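Local coordinates for aminopeptidase N family protein (Idiomarina loihiensis L2TR, PDB 4FGM) that binds a zinc ion and is probably an aminopeptidase of the M61 family, removing residues from the N-terminus of peptides, at residues A205-C208 / E209-S213; S311-D314 / D315-H319; L401-V404 / M405-L408. One frame throughout, in Å; residues are numbered along the deposited sequence.

Interaction 1 of 3, residues A205-C208 / E209-S213; sequences AKIC and ETQIS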
loop_
_atom_site.group_PDB
_atom_site.type_symbol
_atom_site.label_atom_id
_atom_site.label_comp_id
_atom_site.label_asym_id
_atom_site.label_seq_id
_atom_site.Cartn_x
_atom_site.Cartn_y
_atom_site.Cartn_z
ATOM N N ALA A 205 -9.048 -9.187 15.849
ATOM C CA ALA A 205 -8.425 -9.710 17.061
ATOM C C ALA A 205 -7.684 -10.999 16.715
ATOM O O ALA A 205 -6.560 -11.215 17.167
ATOM C CB ALA A 205 -9.477 -9.981 18.135
ATOM N N LYS A 206 -8.315 -11.850 15.911
ATOM C CA LYS A 206 -7.691 -13.103 15.507
ATOM C C LYS A 206 -6.440 -12.841 14.681
ATOM O O LYS A 206 -5.365 -13.370 14.983
ATOM C CB LYS A 206 -8.675 -13.976 14.711
ATOM C CG LYS A 206 -9.482 -14.923 15.583
ATOM C CD LYS A 206 -10.212 -15.992 14.776
ATOM C CE LYS A 206 -11.549 -15.501 14.248
ATOM N NZ LYS A 206 -12.283 -16.586 13.531
ATOM N N ILE A 207 -6.577 -12.027 13.641
ATOM C CA ILE A 207 -5.437 -11.707 12.798
ATOM C C ILE A 207 -4.295 -11.128 13.639
ATOM O O ILE A 207 -3.148 -11.574 13.542
ATOM C CB ILE A 207 -5.827 -10.692 11.710
ATOM C CG1 ILE A 207 -6.850 -11.326 10.762
ATOM C CG2 ILE A 207 -4.596 -10.229 10.960
ATOM C CD1 ILE A 207 -7.514 -10.344 9.822
ATOM N N CYS A 208 -4.619 -10.143 14.472
ATOM C CA CYS A 208 -3.621 -9.495 15.318
ATOM C C CYS A 208 -2.925 -10.432 16.305
ATOM O O CYS A 208 -1.704 -10.368 16.470
ATOM C CB CYS A 208 -4.256 -8.325 16.071
ATOM S SG CYS A 208 -4.668 -6.928 15.001
ATOM N N GLU A 209 -3.690 -11.292 16.971
ATOM C CA GLU A 209 -3.082 -12.222 17.910
ATOM C C GLU A 209 -2.129 -13.144 17.161
ATOM O O GLU A 209 -1.030 -13.432 17.638
ATOM C CB GLU A 209 -4.154 -13.017 18.657
ATOM C CG GLU A 209 -4.766 -12.210 19.791
ATOM C CD GLU A 209 -5.890 -12.924 20.512
ATOM O OE1 GLU A 209 -6.799 -13.450 19.831
ATOM O OE2 GLU A 209 -5.873 -12.938 21.763
ATOM N N THR A 210 -2.535 -13.584 15.976
ATOM C CA THR A 210 -1.679 -14.447 15.173
ATOM C C THR A 210 -0.345 -13.759 14.902
ATOM O O THR A 210 0.709 -14.384 14.970
ATOM C CB THR A 210 -2.352 -14.796 13.835
ATOM O OG1 THR A 210 -3.488 -15.627 14.086
ATOM C CG2 THR A 210 -1.400 -15.522 12.923
ATOM N N GLN A 211 -0.382 -12.466 14.611
ATOM C CA GLN A 211 0.855 -11.751 14.326
ATOM C C GLN A 211 1.728 -11.548 15.566
ATOM O O GLN A 211 2.944 -11.777 15.519
ATOM C CB GLN A 211 0.545 -10.420 13.628
ATOM C CG GLN A 211 -0.051 -10.640 12.225
ATOM C CD GLN A 211 0.080 -9.441 11.297
ATOM O OE1 GLN A 211 1.098 -8.743 11.301
ATOM N NE2 GLN A 211 -0.944 -9.213 10.473
ATOM N N ILE A 212 1.118 -11.137 16.676
ATOM C CA ILE A 212 1.869 -10.943 17.909
ATOM C C ILE A 212 2.495 -12.276 18.338
ATOM O O ILE A 212 3.633 -12.310 18.802
ATOM C CB ILE A 212 0.968 -10.411 19.035
ATOM C CG1 ILE A 212 0.469 -9.012 18.676
ATOM C CG2 ILE A 212 1.744 -10.366 20.335
ATOM C CD1 ILE A 212 -0.653 -8.507 19.568
ATOM N N SER A 213 1.752 -13.370 18.185
ATOM C CA SER A 213 2.279 -14.686 18.535
ATOM C C SER A 213 3.460 -15.003 17.630
ATOM O O SER A 213 4.449 -15.583 18.070
ATOM C CB SER A 213 1.221 -15.777 18.346
ATOM O OG SER A 213 0.184 -15.655 19.296
#
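I207 and Q211, one turn apart on a single helix, run side by side and point the same way, with I207 CG2 lying 3.8 Å from Q211 NE2. CG2 of I207 stands anti to its backbone N, which brings this methyl up to the nitrogen end of the Q211 amide. NE2 donates a hydrogen bond to the backbone O of C272, so the neighbouring helix 262-277 holds that end. T210 turns back upon its own helix. Its OG1 donates to K206 O at 3.1 Å, coming in from above the carbonyl plane, and T210 N reaches the same oxygen at 3.0 Å from the opposite face. The carbonyl is thus gripped twice by one residue, as is common for threonine inside a helix. With OG1 anti to the carbonyl carbon of T210 (chi1 -68°), the hydroxyl is turned back to the preceding turn. E209 folds its CG against A205 O at 3.3 Å, and OE2 makes a weak hydrogen bond to H181 N. I212 N bonds to C208 O at 2.9 Å. The helix 197-215 is the crossover of a beta-alpha-beta unit between strands 183-190 and 222-230. C208 and I212 pack on Y275 of helix 262-277 and on A180 of strand 174-180, while I207 and Q211 meet helix 308-320.

Interaction 2 of 3, residues S311-D314 / D315-H319; sequences SYFD and DYLLH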
loop_
_atom_site.group_PDB
_atom_site.type_symbol
_atom_site.label_atom_id
_atom_site.label_comp_id
_atom_site.label_asym_id
_atom_site.label_seq_id
_atom_site.Cartn_x
_atom_site.Cartn_y
_atom_site.Cartn_z
ATOM N N SER A 311 3.507 -8.681 1.415
ATOM C CA SER A 311 2.512 -9.011 0.401
ATOM C C SER A 311 2.223 -10.502 0.338
ATOM O O SER A 311 1.262 -10.921 -0.299
ATOM C CB SER A 311 2.949 -8.506 -0.972
ATOM O OG SER A 311 2.877 -7.092 -1.015
ATOM N N TYR A 312 3.056 -11.304 0.991
ATOM C CA TYR A 312 2.834 -12.746 1.027
ATOM C C TYR A 312 2.058 -13.067 2.297
ATOM O O TYR A 312 1.107 -13.845 2.284
ATOM C CB TYR A 312 4.164 -13.500 1.043
ATOM C CG TYR A 312 4.047 -14.942 1.493
ATOM C CD1 TYR A 312 3.421 -15.897 0.693
ATOM C CD2 TYR A 312 4.575 -15.353 2.722
ATOM C CE1 TYR A 312 3.324 -17.227 1.100
ATOM C CE2 TYR A 312 4.487 -16.678 3.139
ATOM C CZ TYR A 312 3.862 -17.611 2.324
ATOM O OH TYR A 312 3.785 -18.926 2.726
ATOM N N PHE A 313 2.454 -12.445 3.397
ATOM C CA PHE A 313 1.797 -12.700 4.669
ATOM C C PHE A 313 0.411 -12.090 4.848
ATOM O O PHE A 313 -0.423 -12.683 5.536
ATOM C CB PHE A 313 2.726 -12.295 5.825
ATOM C CG PHE A 313 3.804 -13.314 6.108
ATOM C CD1 PHE A 313 3.476 -14.568 6.614
ATOM C CD2 PHE A 313 5.140 -13.031 5.849
ATOM C CE1 PHE A 313 4.465 -15.536 6.844
ATOM C CE2 PHE A 313 6.138 -13.992 6.076
ATOM C CZ PHE A 313 5.798 -15.243 6.581
ATOM N N ASP A 314 0.137 -10.936 4.236
ATOM C CA ASP A 314 -1.194 -10.344 4.406
ATOM C C ASP A 314 -2.312 -11.329 4.048
ATOM O O ASP A 314 -3.347 -11.362 4.712
ATOM C CB ASP A 314 -1.361 -9.027 3.615
ATOM C CG ASP A 314 -0.975 -9.144 2.143
ATOM O OD1 ASP A 314 -1.041 -10.253 1.568
ATOM O OD2 ASP A 314 -0.623 -8.100 1.552
ATOM N N ASP A 315 -2.099 -12.139 3.017
ATOM C CA ASP A 315 -3.094 -13.132 2.619
ATOM C C ASP A 315 -2.902 -14.453 3.370
ATOM O O ASP A 315 -3.857 -15.031 3.890
ATOM C CB ASP A 315 -3.026 -13.404 1.111
ATOM C CG ASP A 315 -3.429 -12.204 0.277
ATOM O OD1 ASP A 315 -4.412 -11.534 0.650
ATOM O OD2 ASP A 315 -2.775 -11.942 -0.756
ATOM N N TYR A 316 -1.659 -14.923 3.427
ATOM C CA TYR A 316 -1.349 -16.184 4.086
ATOM C C TYR A 316 -1.803 -16.224 5.549
ATOM O O TYR A 316 -2.445 -17.185 5.980
ATOM C CB TYR A 316 0.154 -16.462 3.984
ATOM C CG TYR A 316 0.563 -17.787 4.580
ATOM C CD1 TYR A 316 0.005 -18.984 4.120
ATOM C CD2 TYR A 316 1.484 -17.849 5.629
ATOM C CE1 TYR A 316 0.348 -20.206 4.694
ATOM C CE2 TYR A 316 1.836 -19.065 6.209
ATOM C CZ TYR A 316 1.265 -20.241 5.741
ATOM O OH TYR A 316 1.608 -21.442 6.323
ATOM N N LEU A 317 -1.480 -15.182 6.308
ATOM C CA LEU A 317 -1.873 -15.127 7.717
ATOM C C LEU A 317 -3.394 -15.127 7.882
ATOM O O LEU A 317 -3.914 -15.460 8.947
ATOM C CB LEU A 317 -1.266 -13.891 8.388
ATOM C CG LEU A 317 0.261 -13.922 8.506
ATOM C CD1 LEU A 317 0.722 -12.725 9.328
ATOM C CD2 LEU A 317 0.709 -15.235 9.170
ATOM N N LEU A 318 -4.102 -14.749 6.821
ATOM C CA LEU A 318 -5.560 -14.724 6.845
ATOM C C LEU A 318 -6.081 -16.163 6.873
ATOM O O LEU A 318 -7.128 -16.453 7.465
ATOM C CB LEU A 318 -6.081 -13.983 5.611
ATOM C CG LEU A 318 -6.969 -12.749 5.826
ATOM C CD1 LEU A 318 -6.357 -11.779 6.829
ATOM C CD2 LEU A 318 -7.160 -12.063 4.493
ATOM N N HIS A 319 -5.344 -17.065 6.231
ATOM C CA HIS A 319 -5.720 -18.478 6.203
ATOM C C HIS A 319 -5.202 -19.150 7.466
ATOM O O HIS A 319 -5.877 -19.992 8.060
ATOM C CB HIS A 319 -5.110 -19.185 4.993
ATOM C CG HIS A 319 -5.191 -20.679 5.068
ATOM N ND1 HIS A 319 -6.387 -21.361 5.027
ATOM C CD2 HIS A 319 -4.225 -21.615 5.222
ATOM C CE1 HIS A 319 -6.156 -22.659 5.157
ATOM N NE2 HIS A 319 -4.855 -22.838 5.277
#
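D315 and D314 lie side by side, their carboxylate planes turned well out of line, with D314 OD1 only 3.4 Å from D315 OD2. D315 OD1 is hydrogen-bonded to S269 OG, and D314 OD2 accepts from ND1 of the zinc ligand H273. Next comes Y316, whose N bonds to Y312 O at 3.2 Å. Its ring is nearly parallel to that of Y312, at 15°, but slid along it, centroids 5.2 Å apart. Y312 OH, hydrogen-bonded to D388 OD2 and to W584 NE1, sits over the centre of the Y316 ring, 3.7 Å above its plane, while F313 CD1 comes to the ring's edge. Y316 CG is anti to the backbone N (chi1 -177°), as in Y312, which sends the two rings out in the same direction, and Y316 OH is hydrogen-bonded to W584 O. Replacing Y316 by an alanine would probably uncover the hydroxyl end of Y312 and leave W584 O without its hydrogen bond. L317 N bonds to F313 O at 2.8 Å, its CG 3.8 Å from F313 CD1. At L318 the helix kinks: N bonds to D315 O and not to D314 O, beside which CD1 packs. Chemically, the helix has an aromatic face and an acidic one: D314, a second-shell residue, probably orients H273 and may make its imidazole more electron-rich, while D315 brings a like charge close, probably partly offset by S269.

Interaction 3 of 3, residues L401-V404 / M405-L408; sequences LARV and MKEL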
loop_
_atom_site.group_PDB
_atom_site.type_symbol
_atom_site.label_atom_id
_atom_site.label_comp_id
_atom_site.label_asym_id
_atom_site.label_seq_id
_atom_site.Cartn_x
_atom_site.Cartn_y
_atom_site.Cartn_z
ATOM N N LEU A 401 9.236 -19.559 7.003
ATOM C CA LEU A 401 9.623 -18.181 6.700
ATOM C C LEU A 401 9.131 -17.297 7.849
ATOM O O LEU A 401 9.770 -16.296 8.195
ATOM C CB LEU A 401 9.005 -17.700 5.375
ATOM C CG LEU A 401 9.196 -16.215 5.009
ATOM C CD1 LEU A 401 10.674 -15.881 4.818
ATOM C CD2 LEU A 401 8.416 -15.903 3.741
ATOM N N ALA A 402 7.994 -17.669 8.437
ATOM C CA ALA A 402 7.449 -16.911 9.557
ATOM C C ALA A 402 8.493 -16.884 10.675
ATOM O O ALA A 402 8.789 -15.825 11.231
ATOM C CB ALA A 402 6.152 -17.542 10.052
ATOM N N ARG A 403 9.061 -18.049 10.984
ATOM C CA ARG A 403 10.079 -18.138 12.023
ATOM C C ARG A 403 11.260 -17.226 11.680
ATOM O O ARG A 403 11.802 -16.542 12.546
ATOM C CB ARG A 403 10.560 -19.582 12.190
ATOM C CG ARG A 403 11.688 -19.702 13.199
ATOM C CD ARG A 403 11.663 -21.003 13.986
ATOM N NE ARG A 403 12.550 -20.913 15.145
ATOM C CZ ARG A 403 12.356 -20.091 16.175
ATOM N NH1 ARG A 403 11.302 -19.286 16.201
ATOM N NH2 ARG A 403 13.225 -20.060 17.174
ATOM N N VAL A 404 11.645 -17.209 10.412
ATOM C CA VAL A 404 12.750 -16.369 9.980
ATOM C C VAL A 404 12.433 -14.890 10.212
ATOM O O VAL A 404 13.312 -14.116 10.615
ATOM C CB VAL A 404 13.071 -16.608 8.482
ATOM C CG1 VAL A 404 14.071 -15.572 7.979
ATOM C CG2 VAL A 404 13.633 -18.018 8.294
HETATM N N MSE A 405 11.183 -14.495 9.964
HETATM C CA MSE A 405 10.778 -13.100 10.159
HETATM C C MSE A 405 10.902 -12.730 11.635
HETATM O O MSE A 405 11.425 -11.668 11.978
HETATM C CB MSE A 405 9.331 -12.871 9.691
HETATM C CG MSE A 405 9.090 -13.092 8.200
HETATM SE SE MSE A 405 10.191 -11.969 7.059
HETATM C CE MSE A 405 9.573 -10.241 7.691
ATOM N N LYS A 406 10.417 -13.618 12.503
ATOM C CA LYS A 406 10.482 -13.399 13.948
ATOM C C LYS A 406 11.923 -13.108 14.360
ATOM O O LYS A 406 12.222 -12.077 14.972
ATOM C CB LYS A 406 9.998 -14.642 14.703
ATOM C CG LYS A 406 10.102 -14.515 16.223
ATOM C CD LYS A 406 10.189 -15.873 16.908
ATOM C CE LYS A 406 11.635 -16.258 17.210
ATOM N NZ LYS A 406 12.227 -15.468 18.339
ATOM N N GLU A 407 12.811 -14.034 14.014
ATOM C CA GLU A 407 14.221 -13.912 14.345
ATOM C C GLU A 407 14.864 -12.673 13.735
ATOM O O GLU A 407 15.588 -11.949 14.423
ATOM C CB GLU A 407 14.960 -15.181 13.917
ATOM C CG GLU A 407 14.570 -16.395 14.757
ATOM C CD GLU A 407 15.180 -17.687 14.255
ATOM O OE1 GLU A 407 16.281 -17.634 13.669
ATOM O OE2 GLU A 407 14.568 -18.760 14.458
ATOM N N LEU A 408 14.602 -12.413 12.456
ATOM C CA LEU A 408 15.181 -11.230 11.829
ATOM C C LEU A 408 14.699 -9.982 12.553
ATOM O O LEU A 408 15.441 -9.011 12.687
ATOM C CB LEU A 408 14.806 -11.146 10.348
ATOM C CG LEU A 408 15.603 -12.046 9.399
ATOM C CD1 LEU A 408 15.009 -11.973 7.998
ATOM C CD2 LEU A 408 17.056 -11.607 9.381
#
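The guanidinium of R403 carries E407 OE2 over one face, 2.9 Å above its plane and off its centre. K406 CE approaches the same group obliquely, 3.2 Å from R403 NH1. The carboxylate of E407 is turned steeply to the guanidinium, the two planes standing 76° apart. R403 NE and E407 OE2 are 3.0 Å apart and form a salt bridge, yet no N-H points at the oxygen, so the attraction is one of charge alone. The pair spans one helical turn. CG of R403 is anti to its backbone N (chi1 176°), and the chain then bends at chi2, which carries the guanidinium across the end of E407; the glutamate reaches it with a chain extended beyond CG. K406 runs alongside R403, pointing the same way.

The inward-facing residues are apolar. V404 CG1 meets L408 CD1 at 3.7 Å, the two side chains lying side by side, and both rest on W427 of helix 423-429. L401 CG and M405 CG are farther apart, at 4.5 Å; M405, modelled as selenomethionine, bends at chi2 and chi3 and turns its selenium end from L401, toward M309 and F313 of helix 308-320. Backbone bonds join L401 to M405, A402 to K406, R403 to E407 and V404 to L408. At the first turn, T400 OG1 is bonded to R403 N, and D388 OD1 to L401 N.

The helix is thus amphipathic, with V404, L408, L401 and M405 in the core and a charged row outside. Because the R403-E407 bridge lacks a directed N-H, its hold probably tolerates some sliding of the groups, while E407 is likely to offset part of the positive charge that R403 and K406 bring together.

In the fold
Interaction 2 is the middle member of the three, touching both others, whereas interactions 1 and 3 stay about 6 Å apart at their nearest atoms. Toward interaction 1, I207 CD1 packs on L318 CD1 at 3.5 Å and Q211 CG on L317 CD1 at 3.7 Å. Toward interaction 3, F313 CE2 lies 3.7 Å from M405 CG. Helix 308-320 is therefore packed against both helix 197-215 and helix 401-413, close to the zinc bound by H273, H277 and E307. The side chain of S311 comes within about 6 Å of the zinc and about 7 Å of the maleic acid; Q211 and M405 lie about 11 and 12 Å from the metal.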